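Local coordinates for protein TqaL (Neurospora crassa, PDB 7EEH) that belongs to the 2OG-Fe dioxygenase family of the cupin clan and binds an iron(III) ion, at residues M22-K27 / L134-M139. The protein carries 1 engineered substitution. Numbering follows the deposited sequence.
Sequences MKLRSK and LVFKGM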
# COMPACT_ATOMS: atom_id res chain seq x y z
N MSE B 22 -4.98 -1.30 -12.33
CA MSE B 22 -4.88 -0.08 -13.16
C MSE B 22 -3.41 0.19 -13.52
O MSE B 22 -3.16 0.62 -14.62
CB MSE B 22 -5.59 1.07 -12.47
CG MSE B 22 -7.06 0.89 -12.34
SE MSE B 22 -7.90 0.75 -14.07
CE MSE B 22 -8.33 -1.01 -14.28
N LYS B 23 -2.47 -0.07 -12.61
CA LYS B 23 -1.06 0.08 -12.97
C LYS B 23 -0.66 -0.90 -14.08
O LYS B 23 0.00 -0.52 -15.05
CB LYS B 23 -0.17 -0.14 -11.74
CG LYS B 23 -0.30 0.95 -10.70
CD LYS B 23 0.56 0.62 -9.49
CE LYS B 23 0.63 1.81 -8.54
NZ LYS B 23 0.99 1.36 -7.17
N LEU B 24 -1.05 -2.17 -13.94
CA LEU B 24 -0.78 -3.14 -15.00
C LEU B 24 -1.40 -2.70 -16.31
O LEU B 24 -0.80 -2.88 -17.38
CB LEU B 24 -1.30 -4.54 -14.59
CG LEU B 24 -0.58 -5.19 -13.41
CD1 LEU B 24 -1.30 -6.46 -12.92
CD2 LEU B 24 0.86 -5.48 -13.77
N ARG B 25 -2.60 -2.12 -16.26
CA ARG B 25 -3.26 -1.66 -17.48
C ARG B 25 -2.43 -0.58 -18.18
O ARG B 25 -2.31 -0.59 -19.41
CB ARG B 25 -4.65 -1.13 -17.14
CG ARG B 25 -5.41 -0.54 -18.31
CD ARG B 25 -6.79 -0.12 -17.89
NE ARG B 25 -7.61 0.41 -18.98
CZ ARG B 25 -7.50 1.64 -19.47
NH1 ARG B 25 -6.58 2.48 -18.99
NH2 ARG B 25 -8.29 2.01 -20.46
N SER B 26 -1.86 0.35 -17.42
CA SER B 26 -0.99 1.37 -18.03
C SER B 26 0.21 0.74 -18.71
O SER B 26 0.62 1.18 -19.79
CB SER B 26 -0.53 2.37 -16.97
OG SER B 26 -1.60 3.20 -16.59
N LYS B 27 0.78 -0.30 -18.09
CA LYS B 27 1.91 -1.00 -18.69
C LYS B 27 1.49 -1.75 -19.95
O LYS B 27 2.25 -1.83 -20.92
CB LYS B 27 2.52 -1.96 -17.66
CG LYS B 27 3.83 -2.61 -18.08
CD LYS B 27 4.50 -3.34 -16.90
CE LYS B 27 3.88 -4.72 -16.64
NZ LYS B 27 4.42 -5.37 -15.39
N LEU B 134 -11.84 -13.44 -15.08
CA LEU B 134 -12.62 -12.72 -16.08
C LEU B 134 -12.71 -11.24 -15.75
O LEU B 134 -12.56 -10.39 -16.62
CB LEU B 134 -14.02 -13.32 -16.19
CG LEU B 134 -14.21 -14.62 -16.98
CD1 LEU B 134 -15.62 -15.12 -16.77
CD2 LEU B 134 -13.93 -14.41 -18.47
N VAL B 135 -13.01 -10.92 -14.48
CA VAL B 135 -13.10 -9.52 -14.08
C VAL B 135 -11.77 -8.83 -14.33
O VAL B 135 -11.72 -7.72 -14.89
CB VAL B 135 -13.55 -9.42 -12.61
CG1 VAL B 135 -13.59 -8.00 -12.16
CG2 VAL B 135 -14.95 -10.03 -12.45
N PHE B 136 -10.67 -9.47 -13.92
CA PHE B 136 -9.33 -8.93 -14.14
C PHE B 136 -9.13 -8.53 -15.59
O PHE B 136 -8.71 -7.40 -15.89
CB PHE B 136 -8.29 -9.97 -13.73
CG PHE B 136 -6.85 -9.64 -14.10
CD1 PHE B 136 -6.04 -8.89 -13.25
CD2 PHE B 136 -6.27 -10.16 -15.25
CE1 PHE B 136 -4.71 -8.64 -13.55
CE2 PHE B 136 -4.95 -9.93 -15.56
CZ PHE B 136 -4.16 -9.16 -14.71
N LYS B 137 -9.43 -9.43 -16.52
CA LYS B 137 -9.20 -9.15 -17.93
C LYS B 137 -10.08 -8.00 -18.42
O LYS B 137 -9.61 -7.11 -19.14
CB LYS B 137 -9.45 -10.41 -18.78
CG LYS B 137 -9.20 -10.16 -20.27
CD LYS B 137 -9.27 -11.42 -21.14
CE LYS B 137 -8.72 -11.09 -22.54
NZ LYS B 137 -8.85 -12.20 -23.53
N GLY B 138 -11.37 -8.02 -18.05
CA GLY B 138 -12.27 -6.96 -18.51
C GLY B 138 -11.82 -5.59 -18.03
O GLY B 138 -11.88 -4.60 -18.77
N MSE B 139 -11.35 -5.53 -16.79
CA MSE B 139 -10.87 -4.28 -16.17
C MSE B 139 -9.68 -3.72 -16.94
O MSE B 139 -9.66 -2.56 -17.16
CB MSE B 139 -10.48 -4.49 -14.70
CG MSE B 139 -11.62 -4.54 -13.76
SE MSE B 139 -10.98 -4.55 -11.95
CE MSE B 139 -9.51 -3.38 -12.01
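The methyl ends of two selenomethionines, Met-22 and Met-139, meet tip to tip where helices 12-31 and 128-141 pass each other, CE of Met-22 lying 3.5 Å from CE of Met-139, a little closer than ordinary van der Waals contact. The two side chains cross at about a right angle. Met-22 is bent at both its second and third torsions (chi3 106°), which brings CE of Met-22 over to the other helix, also 3.5 Å from the backbone O of Met-139. Long, unbranched and flexible, methionine suits a place where the axes of segments 22-27 and 134-139 come no closer than 10.5 Å.

A second apolar touch joins Leu-24 to Phe-136: CD1 of Leu-24 comes to the ring's edge, near its plane, 4.1 Å from CE1 of Phe-136. With CG of Phe-136 anti to its own backbone N (chi1 171°), the ring reaches over to the leucine, and this large apolar group is in contact with several neighbours at once, Ile-21, Met-41, Leu-44 and Met-192.

Arg-25 contributes its aliphatic part, CD passing 3.8 Å from O of Met-139, while no hydrogen bond links the two segments. Its extended chain carries the buried guanidinium onward, where NH2 is hydrogen-bonded to O of His-142 and the group makes a cation-pi contact with Phe-10 of the second subunit. Arginine suits the place because its methylenes can lie alongside the helix while its head bonds beyond it.

The axes of the two segments make an angle of 51°, and their contact is small but buried. Met-139 also touches Ile-18 and Ile-21 of helix 12-31, Leu-44 of helix 38-48 touches both Leu-24 and Phe-136, and Leu-24 also packs on strand 33-36, while Met-192 belongs to strand 190-199 in the large antiparallel sheet.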